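Local coordinates for alginate lyase AlgAT5 (Defluviitalea, PDB 5ZQI), which probably cleaves the polysaccharide alginate by beta-elimination, as a polysaccharide lyase of family 7 built on a beta-sandwich, at residues A[158-164]-A[175-180]; A[239-243]-A[257-261]; A[141-146]-A[264-270]; A[204-208]-A[219-223]. All blocks are in the same frame, centred on the assembly; numbering follows the deposited sequence.

Interaction 1 of 4, residues A[158-164]-A[175-180]; sequences KDHVVVG and MIRLEG. With SO4 (sulfate ion), chain B.
The His160 ring has Glu179 on one face and Lys158 on the other. Glu179 CG sits over its centre, 3.6 Å from the centroid of the His160 ring, in a CH-pi contact, and the carboxylate beyond it lies nearly parallel to the ring, the planes 13° apart. On the opposite face Lys158 CG is displaced toward the rim. The Arg177 guanidinium presents its edge: NH2 donates in its own plane to His160 ND1, 3.2 Å away, although it approaches ND1 from a position tilted out of the imidazole plane. Lys158 NZ also donates to His160 ND1 (3.0 Å), still further out of that plane. The extended Arg177 chain, with chi1 -171°, lets NE form a salt bridge to the anti side of Glu179 OE2 at 2.8 Å, while NH1 is paired with Glu186. All this rests on an antiparallel hairpin of the jelly-roll sandwich, whose strand 160-167 ends in the Gln-Ile-His motif of family 7. The backbone ladder runs from Asp159-Gly180 to Gly164-Ile176, and beneath it Val161 CG2 meets Leu178 CB at 4.0 Å. A sulfate, probably from the crystallisation liquor, is gripped through O4 by Arg177 NH2 (2.7 Å) and Lys158 NZ (2.8 Å), with Tyr118 as a further partner; the anion probably eases the close approach of the two cations.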
loop_
_atom_site.group_PDB
_atom_site.type_symbol
_atom_site.label_atom_id
_atom_site.label_comp_id
_atom_site.label_asym_id
_atom_site.label_seq_id
_atom_site.Cartn_x
_atom_site.Cartn_y
_atom_site.Cartn_z
ATOM N N LYS A 158 -12.208 14.550 -1.653
ATOM C CA LYS A 158 -10.779 14.504 -1.301
ATOM C C LYS A 158 -10.197 13.329 -2.084
ATOM O O LYS A 158 -10.176 12.177 -1.621
ATOM C CB LYS A 158 -10.604 14.376 0.203
ATOM C CG LYS A 158 -9.180 14.596 0.691
ATOM C CD LYS A 158 -9.166 14.717 2.209
ATOM C CE LYS A 158 -7.777 14.929 2.779
ATOM N NZ LYS A 158 -6.826 13.848 2.444
ATOM N N ASP A 159 -9.719 13.624 -3.292
ATOM C CA ASP A 159 -9.353 12.593 -4.263
ATOM C C ASP A 159 -7.923 12.104 -4.042
ATOM O O ASP A 159 -7.033 12.223 -4.907
ATOM C CB ASP A 159 -9.571 13.122 -5.679
ATOM C CG ASP A 159 -8.808 14.401 -5.980
ATOM O OD1 ASP A 159 -8.474 15.173 -5.075
ATOM O OD2 ASP A 159 -8.581 14.642 -7.180
ATOM N N HIS A 160 -7.732 11.535 -2.845
ATOM C CA HIS A 160 -6.420 11.200 -2.313
ATOM C C HIS A 160 -6.349 9.744 -1.883
ATOM O O HIS A 160 -7.177 9.293 -1.087
ATOM C CB HIS A 160 -6.071 12.049 -1.074
ATOM C CG HIS A 160 -6.002 13.527 -1.295
ATOM N ND1 HIS A 160 -5.614 14.379 -0.285
ATOM C CD2 HIS A 160 -6.254 14.309 -2.372
ATOM C CE1 HIS A 160 -5.628 15.624 -0.736
ATOM N NE2 HIS A 160 -5.993 15.608 -2.006
ATOM N N VAL A 161 -5.325 9.025 -2.355
ATOM C CA VAL A 161 -5.094 7.650 -1.916
ATOM C C VAL A 161 -3.606 7.401 -1.711
ATOM O O VAL A 161 -2.748 8.082 -2.275
ATOM C CB VAL A 161 -5.658 6.593 -2.904
ATOM C CG1 VAL A 161 -7.171 6.744 -3.067
ATOM C CG2 VAL A 161 -4.897 6.656 -4.235
ATOM N N VAL A 162 -3.319 6.367 -0.904
ATOM C CA VAL A 162 -1.957 5.897 -0.636
ATOM C C VAL A 162 -1.876 4.442 -1.066
ATOM O O VAL A 162 -2.729 3.631 -0.688
ATOM C CB VAL A 162 -1.587 6.072 0.850
ATOM C CG1 VAL A 162 -0.335 5.267 1.225
ATOM C CG2 VAL A 162 -1.362 7.560 1.196
ATOM N N VAL A 163 -0.821 4.106 -1.801
ATOM C CA VAL A 163 -0.644 2.820 -2.462
ATOM C C VAL A 163 0.799 2.344 -2.317
ATOM O O VAL A 163 1.536 2.151 -3.290
ATOM C CB VAL A 163 -1.055 2.945 -3.934
ATOM C CG1 VAL A 163 -2.573 3.236 -4.027
ATOM C CG2 VAL A 163 -0.245 3.974 -4.688
ATOM N N GLY A 164 1.221 2.191 -1.089
ATOM C CA GLY A 164 2.556 1.730 -0.769
ATOM C C GLY A 164 3.139 2.564 0.347
ATOM O O GLY A 164 3.075 3.805 0.323
ATOM N N MET A 175 5.177 7.403 2.145
ATOM C CA MET A 175 3.994 6.888 1.487
ATOM C C MET A 175 3.994 7.275 0.010
ATOM O O MET A 175 4.406 8.383 -0.360
ATOM C CB MET A 175 2.686 7.393 2.131
ATOM C CG MET A 175 2.585 7.104 3.628
ATOM S SD MET A 175 0.945 7.266 4.329
ATOM C CE MET A 175 0.674 8.995 3.987
ATOM N N ILE A 176 3.538 6.346 -0.825
ATOM C CA ILE A 176 3.292 6.591 -2.239
ATOM C C ILE A 176 1.865 7.105 -2.364
ATOM O O ILE A 176 0.915 6.366 -2.121
ATOM C CB ILE A 176 3.520 5.323 -3.067
ATOM C CG1 ILE A 176 4.879 4.685 -2.731
ATOM C CG2 ILE A 176 3.410 5.638 -4.580
ATOM C CD1 ILE A 176 6.107 5.571 -2.936
ATOM N N ARG A 177 1.712 8.355 -2.787
ATOM C CA ARG A 177 0.455 9.079 -2.653
ATOM C C ARG A 177 0.030 9.634 -4.005
ATOM O O ARG A 177 0.836 10.230 -4.728
ATOM C CB ARG A 177 0.619 10.203 -1.645
ATOM C CG ARG A 177 -0.668 10.900 -1.247
ATOM C CD ARG A 177 -0.421 11.783 0.008
ATOM N NE ARG A 177 -1.646 12.505 0.345
ATOM C CZ ARG A 177 -2.277 12.460 1.509
ATOM N NH1 ARG A 177 -1.753 11.817 2.529
ATOM N NH2 ARG A 177 -3.402 13.125 1.650
ATOM N N LEU A 178 -1.251 9.479 -4.320
ATOM C CA LEU A 178 -1.866 10.092 -5.495
ATOM C C LEU A 178 -2.916 11.086 -5.024
ATOM O O LEU A 178 -3.806 10.726 -4.251
ATOM C CB LEU A 178 -2.493 9.051 -6.408
ATOM C CG LEU A 178 -3.065 9.649 -7.695
ATOM C CD1 LEU A 178 -2.023 10.141 -8.673
ATOM C CD2 LEU A 178 -3.986 8.601 -8.361
ATOM N N GLU A 179 -2.817 12.324 -5.498
ATOM C CA GLU A 179 -3.810 13.371 -5.267
ATOM C C GLU A 179 -4.214 13.817 -6.672
ATOM O O GLU A 179 -3.453 14.517 -7.340
ATOM C CB GLU A 179 -3.245 14.520 -4.437
ATOM C CG GLU A 179 -2.773 14.071 -3.074
ATOM C CD GLU A 179 -2.298 15.170 -2.187
ATOM O OE1 GLU A 179 -2.015 16.297 -2.660
ATOM O OE2 GLU A 179 -2.160 14.904 -0.974
ATOM N N GLY A 180 -5.374 13.407 -7.130
ATOM C CA GLY A 180 -5.783 13.721 -8.497
ATOM C C GLY A 180 -4.844 13.097 -9.517
ATOM O O GLY A 180 -4.663 11.870 -9.546
HETATM S S SO4 B . -4.285 14.461 5.212
HETATM O O1 SO4 B . -4.619 15.844 4.869
HETATM O O2 SO4 B . -2.859 14.348 5.517
HETATM O O3 SO4 B . -5.077 14.034 6.362
HETATM O O4 SO4 B . -4.566 13.582 4.079
#

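Interaction 2 of 4, residues A[239-243]-A[257-261]; sequences AGMYT and GENEI
Met241 and the 257-261 backbone make the main van der Waals contact. The methionine chain leaves its strand with CG anti to the backbone N (chi1 173°) and then bends at both following torsions, curling its thioether along the opposing strand: CG lies 3.5 Å from Gly257 O, and the terminal CE reaches 3.5 Å from Glu258 C. Gly257 lends itself to this closeness, since it brings no side chain into the space that Met241 SD and Thr243 OG1 occupy. Farther along, Ile261 CD1 touches Gly240 N at 4.0 Å and Ala239 CB at 4.3 Å. These contacts bridge the two layers of the beta-sandwich, for strand 241-243 belongs to one sheet and strand 256-269 to the other. Their short segments run nearly antiparallel, 164° between directions, with axes 6.9 Å apart. The first segment falls within the YFKAGxYxQ motif of family 7 alginate lyases, and the chain turns a corner at Gly240, whose backbone angles suit glycine. The polar contacts centre on Asn259. Its amide points at the corner, ND2 standing 3.1 Å from Gly240 O and OD1 resting 3.4 Å from Met241 CB. ND2 is hydrogen-bonded to Gln149 of the neighbouring strand, so this buried amide is held from its own sheet. Thr243 OG1 is likewise bonded elsewhere, to Ala106 O, and passes Gly257 N at 3.6 Å.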
loop_
_atom_site.group_PDB
_atom_site.type_symbol
_atom_site.label_atom_id
_atom_site.label_comp_id
_atom_site.label_asym_id
_atom_site.label_seq_id
_atom_site.Cartn_x
_atom_site.Cartn_y
_atom_site.Cartn_z
ATOM N N ALA A 239 1.286 -2.419 1.372
ATOM C CA ALA A 239 0.849 -2.235 -0.009
ATOM C C ALA A 239 -0.639 -2.539 -0.080
ATOM O O ALA A 239 -1.146 -3.411 0.635
ATOM C CB ALA A 239 1.618 -3.154 -0.965
ATOM N N GLY A 240 -1.326 -1.851 -0.979
ATOM C CA GLY A 240 -2.748 -2.021 -1.161
ATOM C C GLY A 240 -3.397 -0.677 -1.366
ATOM O O GLY A 240 -2.858 0.175 -2.095
ATOM N N MET A 241 -4.535 -0.467 -0.703
ATOM C CA MET A 241 -5.287 0.782 -0.824
ATOM C C MET A 241 -5.574 1.389 0.537
ATOM O O MET A 241 -6.243 0.770 1.369
ATOM C CB MET A 241 -6.606 0.527 -1.590
ATOM C CG MET A 241 -7.578 1.710 -1.647
ATOM S SD MET A 241 -6.830 3.266 -2.210
ATOM C CE MET A 241 -6.216 2.775 -3.828
ATOM N N TYR A 242 -5.082 2.605 0.751
ATOM C CA TYR A 242 -5.279 3.384 1.986
ATOM C C TYR A 242 -5.930 4.690 1.561
ATOM O O TYR A 242 -5.262 5.595 1.042
ATOM C CB TYR A 242 -3.949 3.575 2.696
ATOM C CG TYR A 242 -3.972 4.236 4.049
ATOM C CD1 TYR A 242 -5.126 4.278 4.829
ATOM C CD2 TYR A 242 -2.819 4.806 4.554
ATOM C CE1 TYR A 242 -5.121 4.863 6.090
ATOM C CE2 TYR A 242 -2.815 5.391 5.785
ATOM C CZ TYR A 242 -3.954 5.407 6.543
ATOM O OH TYR A 242 -3.940 6.019 7.804
ATOM N N THR A 243 -7.255 4.748 1.692
ATOM C CA THR A 243 -8.036 5.868 1.162
ATOM C C THR A 243 -7.977 7.061 2.101
ATOM O O THR A 243 -8.462 6.980 3.230
ATOM C CB THR A 243 -9.474 5.428 0.941
ATOM O OG1 THR A 243 -9.460 4.312 0.022
ATOM C CG2 THR A 243 -10.303 6.548 0.332
ATOM N N GLY A 257 -11.546 4.681 -2.876
ATOM C CA GLY A 257 -10.303 4.457 -3.590
ATOM C C GLY A 257 -10.176 2.990 -3.982
ATOM O O GLY A 257 -10.614 2.100 -3.256
ATOM N N GLU A 258 -9.579 2.756 -5.139
ATOM C CA GLU A 258 -9.378 1.403 -5.627
ATOM C C GLU A 258 -8.107 1.346 -6.460
ATOM O O GLU A 258 -7.809 2.268 -7.231
ATOM C CB GLU A 258 -10.574 0.923 -6.442
ATOM C CG GLU A 258 -10.506 -0.554 -6.855
ATOM C CD GLU A 258 -11.807 -0.994 -7.477
ATOM O OE1 GLU A 258 -11.878 -1.002 -8.732
ATOM O OE2 GLU A 258 -12.776 -1.320 -6.744
ATOM N N ASN A 259 -7.376 0.235 -6.317
ATOM C CA ASN A 259 -6.230 -0.055 -7.172
ATOM C C ASN A 259 -6.160 -1.551 -7.464
ATOM O O ASN A 259 -6.863 -2.371 -6.870
ATOM C CB ASN A 259 -4.920 0.478 -6.552
ATOM C CG ASN A 259 -4.496 -0.265 -5.298
ATOM O OD1 ASN A 259 -5.302 -0.723 -4.511
ATOM N ND2 ASN A 259 -3.190 -0.408 -5.129
ATOM N N GLU A 260 -5.326 -1.902 -8.435
ATOM C CA GLU A 260 -5.123 -3.276 -8.875
ATOM C C GLU A 260 -3.621 -3.524 -8.878
ATOM O O GLU A 260 -2.870 -2.770 -9.510
ATOM C CB GLU A 260 -5.728 -3.513 -10.261
ATOM C CG GLU A 260 -7.225 -3.268 -10.316
ATOM C CD GLU A 260 -7.907 -3.737 -11.590
ATOM O OE1 GLU A 260 -7.281 -4.512 -12.367
ATOM O OE2 GLU A 260 -9.064 -3.329 -11.805
ATOM N N ILE A 261 -3.185 -4.549 -8.145
ATOM C CA ILE A 261 -1.768 -4.919 -8.050
ATOM C C ILE A 261 -1.554 -6.176 -8.894
ATOM O O ILE A 261 -2.144 -7.232 -8.625
ATOM C CB ILE A 261 -1.299 -5.140 -6.590
ATOM C CG1 ILE A 261 -1.526 -3.853 -5.797
ATOM C CG2 ILE A 261 0.154 -5.642 -6.574
ATOM C CD1 ILE A 261 -0.969 -3.898 -4.354
#

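Interaction 3 of 4, residues A[141-146]-A[264-270]; sequences GTHTMI and LVVTHSL
His143 and His268 meet through their ND1 atoms, 2.8 Å apart, in a hydrogen bond whose donor could be either ring. Each ring offers its edge to the other, with planes inclined at 54°, so the pair is joined rim to rim without stacking. On the same face Met145 CG touches Val266 CG2 at 4.0 Å. The other face carries Ile146 beside Val265, the two pointing the same way with Ile146 CB 3.6 Å from Val265 CG1, and Thr144 beside Thr267. There a water binds Thr144 OG1 and Thr267 OG1, each at 2.8 Å; chi1 of 68° at Thr267 turns its hydroxyl toward the neighbouring threonine. A second water spans Thr142 OG1 and Leu270 O, and Thr142 OG1 is also bonded to Ser212. Between the two faces runs a regular antiparallel ladder, with paired backbone bonds at Thr142-Ser269, Thr144-Thr267 and Ile146-Val265, that joins two central strands of the seven-stranded sheet of the sandwich and carries the last modelled residues of the chain. The next shell fixes the imidazoles. Trp136 stacks on the His143 ring and meets that of His268 at an angle, Ser140 O bonds His143 NE2, and Glu125 OE2 bonds His268 NE2, so both nitrogens of each ring are engaged. Met145, Leu264 and Val266 all press on Trp67 in the opposing sheet.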
loop_
_atom_site.group_PDB
_atom_site.type_symbol
_atom_site.label_atom_id
_atom_site.label_comp_id
_atom_site.label_asym_id
_atom_site.label_seq_id
_atom_site.Cartn_x
_atom_site.Cartn_y
_atom_site.Cartn_z
ATOM N N GLY A 141 21.349 -3.769 6.609
ATOM C CA GLY A 141 20.775 -4.567 5.550
ATOM C C GLY A 141 20.183 -3.714 4.444
ATOM O O GLY A 141 20.229 -2.487 4.451
ATOM N N THR A 142 19.591 -4.405 3.479
ATOM C CA THR A 142 18.978 -3.788 2.315
ATOM C C THR A 142 17.578 -4.371 2.165
ATOM O O THR A 142 17.409 -5.593 2.124
ATOM C CB THR A 142 19.806 -4.005 1.043
ATOM O OG1 THR A 142 21.134 -3.499 1.249
ATOM C CG2 THR A 142 19.179 -3.307 -0.113
ATOM N N HIS A 143 16.585 -3.488 2.077
ATOM C CA HIS A 143 15.169 -3.832 2.160
ATOM C C HIS A 143 14.461 -3.214 0.972
ATOM O O HIS A 143 14.481 -1.995 0.804
ATOM C CB HIS A 143 14.610 -3.331 3.492
ATOM C CG HIS A 143 15.544 -3.604 4.614
ATOM N ND1 HIS A 143 15.749 -4.872 5.126
ATOM C CD2 HIS A 143 16.442 -2.798 5.230
ATOM C CE1 HIS A 143 16.684 -4.811 6.049
ATOM N NE2 HIS A 143 17.132 -3.570 6.124
ATOM N N THR A 144 13.815 -4.052 0.158
ATOM C CA THR A 144 13.270 -3.612 -1.121
ATOM C C THR A 144 11.835 -4.070 -1.273
ATOM O O THR A 144 11.517 -5.212 -0.954
ATOM C CB THR A 144 14.086 -4.195 -2.269
ATOM O OG1 THR A 144 15.465 -3.830 -2.126
ATOM C CG2 THR A 144 13.572 -3.727 -3.638
ATOM N N MET A 145 10.970 -3.186 -1.780
ATOM C CA MET A 145 9.627 -3.539 -2.212
ATOM C C MET A 145 9.422 -3.028 -3.634
ATOM O O MET A 145 9.744 -1.867 -3.937
ATOM C CB MET A 145 8.552 -2.943 -1.310
ATOM C CG MET A 145 7.127 -3.317 -1.780
ATOM S SD MET A 145 5.817 -2.920 -0.620
ATOM C CE MET A 145 6.018 -1.159 -0.380
ATOM N N ILE A 146 8.911 -3.888 -4.507
ATOM C CA ILE A 146 8.498 -3.511 -5.854
ATOM C C ILE A 146 7.006 -3.766 -6.003
ATOM O O ILE A 146 6.528 -4.879 -5.737
ATOM C CB ILE A 146 9.259 -4.274 -6.944
ATOM C CG1 ILE A 146 10.749 -4.230 -6.701
ATOM C CG2 ILE A 146 8.929 -3.627 -8.298
ATOM C CD1 ILE A 146 11.577 -5.116 -7.642
ATOM N N LEU A 264 4.011 -7.997 -6.895
ATOM C CA LEU A 264 4.384 -7.488 -5.579
ATOM C C LEU A 264 5.519 -8.364 -5.075
ATOM O O LEU A 264 5.367 -9.587 -5.014
ATOM C CB LEU A 264 3.205 -7.528 -4.613
ATOM C CG LEU A 264 3.449 -7.028 -3.193
ATOM C CD1 LEU A 264 3.825 -5.569 -3.194
ATOM C CD2 LEU A 264 2.163 -7.243 -2.373
ATOM N N VAL A 265 6.640 -7.747 -4.717
ATOM C CA VAL A 265 7.778 -8.476 -4.168
ATOM C C VAL A 265 8.447 -7.657 -3.075
ATOM O O VAL A 265 8.601 -6.441 -3.184
ATOM C CB VAL A 265 8.814 -8.871 -5.251
ATOM C CG1 VAL A 265 9.522 -7.678 -5.832
ATOM C CG2 VAL A 265 9.818 -9.894 -4.736
ATOM N N VAL A 266 8.828 -8.349 -2.009
ATOM C CA VAL A 266 9.657 -7.807 -0.934
ATOM C C VAL A 266 10.889 -8.684 -0.818
ATOM O O VAL A 266 10.776 -9.918 -0.788
ATOM C CB VAL A 266 8.898 -7.750 0.398
ATOM C CG1 VAL A 266 9.848 -7.514 1.553
ATOM C CG2 VAL A 266 7.862 -6.639 0.354
ATOM N N THR A 267 12.058 -8.044 -0.775
ATOM C CA THR A 267 13.302 -8.759 -0.561
ATOM C C THR A 267 14.114 -8.106 0.552
ATOM O O THR A 267 14.053 -6.889 0.778
ATOM C CB THR A 267 14.176 -8.809 -1.827
ATOM O OG1 THR A 267 14.673 -7.508 -2.151
ATOM C CG2 THR A 267 13.453 -9.391 -3.014
ATOM N N HIS A 268 14.892 -8.938 1.234
ATOM C CA HIS A 268 15.771 -8.506 2.292
ATOM C C HIS A 268 17.122 -9.197 2.158
ATOM O O HIS A 268 17.191 -10.410 1.938
ATOM C CB HIS A 268 15.212 -8.828 3.683
ATOM C CG HIS A 268 13.945 -8.117 3.993
ATOM N ND1 HIS A 268 13.926 -6.792 4.354
ATOM C CD2 HIS A 268 12.651 -8.520 3.960
ATOM C CE1 HIS A 268 12.680 -6.408 4.552
ATOM N NE2 HIS A 268 11.887 -7.433 4.316
ATOM N N SER A 269 18.201 -8.422 2.336
ATOM C CA SER A 269 19.559 -8.959 2.348
ATOM C C SER A 269 20.323 -8.348 3.507
ATOM O O SER A 269 20.035 -7.229 3.936
ATOM C CB SER A 269 20.289 -8.705 1.017
ATOM O OG SER A 269 20.487 -7.331 0.782
ATOM N N LEU A 270 21.274 -9.111 4.040
ATOM C CA LEU A 270 22.026 -8.683 5.213
ATOM C C LEU A 270 23.097 -7.642 4.873
ATOM O O LEU A 270 23.353 -7.342 3.699
ATOM C CB LEU A 270 22.691 -9.889 5.894
ATOM C CG LEU A 270 21.779 -10.973 6.457
ATOM C CD1 LEU A 270 22.610 -12.195 6.881
ATOM C CD2 LEU A 270 20.963 -10.460 7.617
HETATM O O HOH W 1 16.593 -6.003 -0.719
HETATM O O HOH W 2 23.013 -4.684 3.060
#

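Interaction 4 of 4, residues A[204-208]-A[219-223]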
loop_
_atom_site.group_PDB
_atom_site.type_symbol
_atom_site.label_atom_id
_atom_site.label_comp_id
_atom_site.label_asym_id
_atom_site.label_seq_id
_atom_site.Cartn_x
_atom_site.Cartn_y
_atom_site.Cartn_z
ATOM N N ARG A 204 -0.793 1.556 -15.726
ATOM C CA ARG A 204 0.096 0.650 -15.009
ATOM C C ARG A 204 1.462 1.297 -14.800
ATOM O O ARG A 204 2.022 1.922 -15.705
ATOM C CB ARG A 204 0.237 -0.669 -15.798
ATOM C CG ARG A 204 0.819 -1.846 -15.006
ATOM C CD ARG A 204 0.557 -3.168 -15.705
ATOM N NE ARG A 204 1.411 -4.223 -15.192
ATOM C CZ ARG A 204 1.377 -5.471 -15.603
ATOM N NH1 ARG A 204 0.527 -5.833 -16.560
ATOM N NH2 ARG A 204 2.174 -6.376 -15.043
ATOM N N PHE A 205 1.987 1.152 -13.585
ATOM C CA PHE A 205 3.326 1.642 -13.275
ATOM C C PHE A 205 3.987 0.712 -12.267
ATOM O O PHE A 205 3.318 -0.037 -11.536
ATOM C CB PHE A 205 3.332 3.091 -12.723
ATOM C CG PHE A 205 2.663 3.275 -11.392
ATOM C CD1 PHE A 205 1.352 3.585 -11.331
ATOM C CD2 PHE A 205 3.369 3.233 -10.186
ATOM C CE1 PHE A 205 0.695 3.808 -10.086
ATOM C CE2 PHE A 205 2.730 3.438 -8.980
ATOM C CZ PHE A 205 1.374 3.677 -8.934
ATOM N N THR A 206 5.310 0.802 -12.202
ATOM C CA THR A 206 6.070 0.161 -11.143
ATOM C C THR A 206 6.675 1.209 -10.231
ATOM O O THR A 206 7.183 2.236 -10.690
ATOM C CB THR A 206 7.168 -0.747 -11.701
ATOM O OG1 THR A 206 8.178 0.011 -12.368
ATOM C CG2 THR A 206 6.566 -1.709 -12.667
ATOM N N VAL A 207 6.630 0.935 -8.936
ATOM C CA VAL A 207 7.324 1.730 -7.941
ATOM C C VAL A 207 8.196 0.790 -7.127
ATOM O O VAL A 207 7.750 -0.283 -6.705
ATOM C CB VAL A 207 6.349 2.533 -7.066
ATOM C CG1 VAL A 207 5.344 1.668 -6.333
ATOM C CG2 VAL A 207 7.127 3.422 -6.103
ATOM N N LYS A 208 9.464 1.156 -6.987
ATOM C CA LYS A 208 10.423 0.393 -6.199
ATOM C C LYS A 208 10.962 1.268 -5.071
ATOM O O LYS A 208 11.392 2.403 -5.305
ATOM C CB LYS A 208 11.578 -0.118 -7.070
ATOM C CG LYS A 208 12.627 -0.893 -6.298
ATOM C CD LYS A 208 13.657 -1.589 -7.178
ATOM C CE LYS A 208 14.484 -0.611 -7.967
ATOM N NZ LYS A 208 15.664 -1.316 -8.549
ATOM N N TYR A 219 12.021 4.640 -6.943
ATOM C CA TYR A 219 12.054 4.597 -8.390
ATOM C C TYR A 219 10.630 4.509 -8.933
ATOM O O TYR A 219 9.750 3.877 -8.323
ATOM C CB TYR A 219 12.851 3.387 -8.898
ATOM C CG TYR A 219 14.281 3.252 -8.427
ATOM C CD1 TYR A 219 14.568 2.855 -7.122
ATOM C CD2 TYR A 219 15.346 3.536 -9.272
ATOM C CE1 TYR A 219 15.872 2.728 -6.681
ATOM C CE2 TYR A 219 16.647 3.406 -8.832
ATOM C CZ TYR A 219 16.900 2.998 -7.547
ATOM O OH TYR A 219 18.223 2.889 -7.152
ATOM N N TYR A 220 10.426 5.118 -10.100
ATOM C CA TYR A 220 9.176 5.088 -10.840
ATOM C C TYR A 220 9.472 4.587 -12.247
ATOM O O TYR A 220 10.226 5.215 -12.994
ATOM C CB TYR A 220 8.540 6.489 -10.878
ATOM C CG TYR A 220 7.200 6.604 -11.569
ATOM C CD1 TYR A 220 6.074 6.003 -11.062
ATOM C CD2 TYR A 220 7.068 7.337 -12.721
ATOM C CE1 TYR A 220 4.858 6.126 -11.682
ATOM C CE2 TYR A 220 5.840 7.460 -13.363
ATOM C CZ TYR A 220 4.745 6.872 -12.835
ATOM O OH TYR A 220 3.528 7.010 -13.457
ATOM N N ASN A 221 8.920 3.421 -12.582
ATOM C CA ASN A 221 9.229 2.758 -13.860
ATOM C C ASN A 221 10.731 2.704 -14.115
ATOM O O ASN A 221 11.201 2.890 -15.246
ATOM C CB ASN A 221 8.514 3.452 -15.018
ATOM C CG ASN A 221 7.008 3.349 -14.896
ATOM O OD1 ASN A 221 6.481 2.350 -14.391
ATOM N ND2 ASN A 221 6.308 4.360 -15.368
ATOM N N GLY A 222 11.492 2.431 -13.055
ATOM C CA GLY A 222 12.912 2.221 -13.192
ATOM C C GLY A 222 13.784 3.444 -13.015
ATOM O O GLY A 222 15.010 3.297 -12.906
ATOM N N ASP A 223 13.198 4.634 -12.976
ATOM C CA ASP A 223 13.930 5.889 -12.891
ATOM C C ASP A 223 13.963 6.381 -11.450
ATOM O O ASP A 223 12.926 6.463 -10.797
ATOM C CB ASP A 223 13.267 6.926 -13.793
ATOM C CG ASP A 223 13.290 6.518 -15.255
ATOM O OD1 ASP A 223 14.302 5.904 -15.703
ATOM O OD2 ASP A 223 12.307 6.808 -15.958
HETATM O O HOH W 3 3.440 4.054 -16.157
HETATM O O HOH W 4 10.304 1.198 -10.586
#
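Lys208 lies over a face of Tyr219 because its chain, straight through the first two torsions, folds at chi3 (64°) and swings CE and the ammonium group back across the ring. CE comes 3.9 Å from the centroid of the Tyr219 ring in a CH-pi contact, displaced toward the rim. NZ stands 4.5 Å from that centroid and only 10° off the ring normal, a cation-pi interaction on the partly exposed side of the sheet. On the inner side a first torsion that sets CG anti to the backbone N sends the Tyr220 ring toward Phe205, where Tyr220 CE1 touches Phe205 CB at 3.6 Å; the two rings are obliquely inclined, and the Tyr220 hydroxyl is bonded to Asp196. Strands 205-212 and 215-220 form an antiparallel hairpin, and at its far end a type I' turn from Tyr220 to Asp223 leads into the next strand, with Asn221 and Gly222 at its centre, the classic pair for this turn. Asn221 continues the ladder past the strand end by using its side chain: OD1 accepts Thr206 N at 2.9 Å, nearly straight at 171°, while its own N donates to Thr206 O at 2.8 Å. Two waters extend the grip. One receives Asn221 ND2 and donates to Arg204 O; the other accepts Gly222 N (3.0 Å) and is hydrogen-bonded to Thr206 OG1, also at 3.0 Å.

From the N terminus, interaction 3 opens first at 141-146 and closes last, at 264-270, enclosing the other three. Within its loop interaction 1 closes a hairpin (158-164 with 175-180), interaction 4 a second (204-208 with 219-223), and interaction 2 joins 239-243 to 257-261; these three run in series and none cross. Interactions 3 and 4 lie in one sheet, where strands 142-153 and 205-212 are neighbours, and interaction 1 in the other. Interaction 2 spans the two layers: Val162 N probably bonds Tyr242 O, and Ala239 touches Leu264 of interaction 3. Ile176 packing on Val207 joins interactions 1 and 4 across the sandwich.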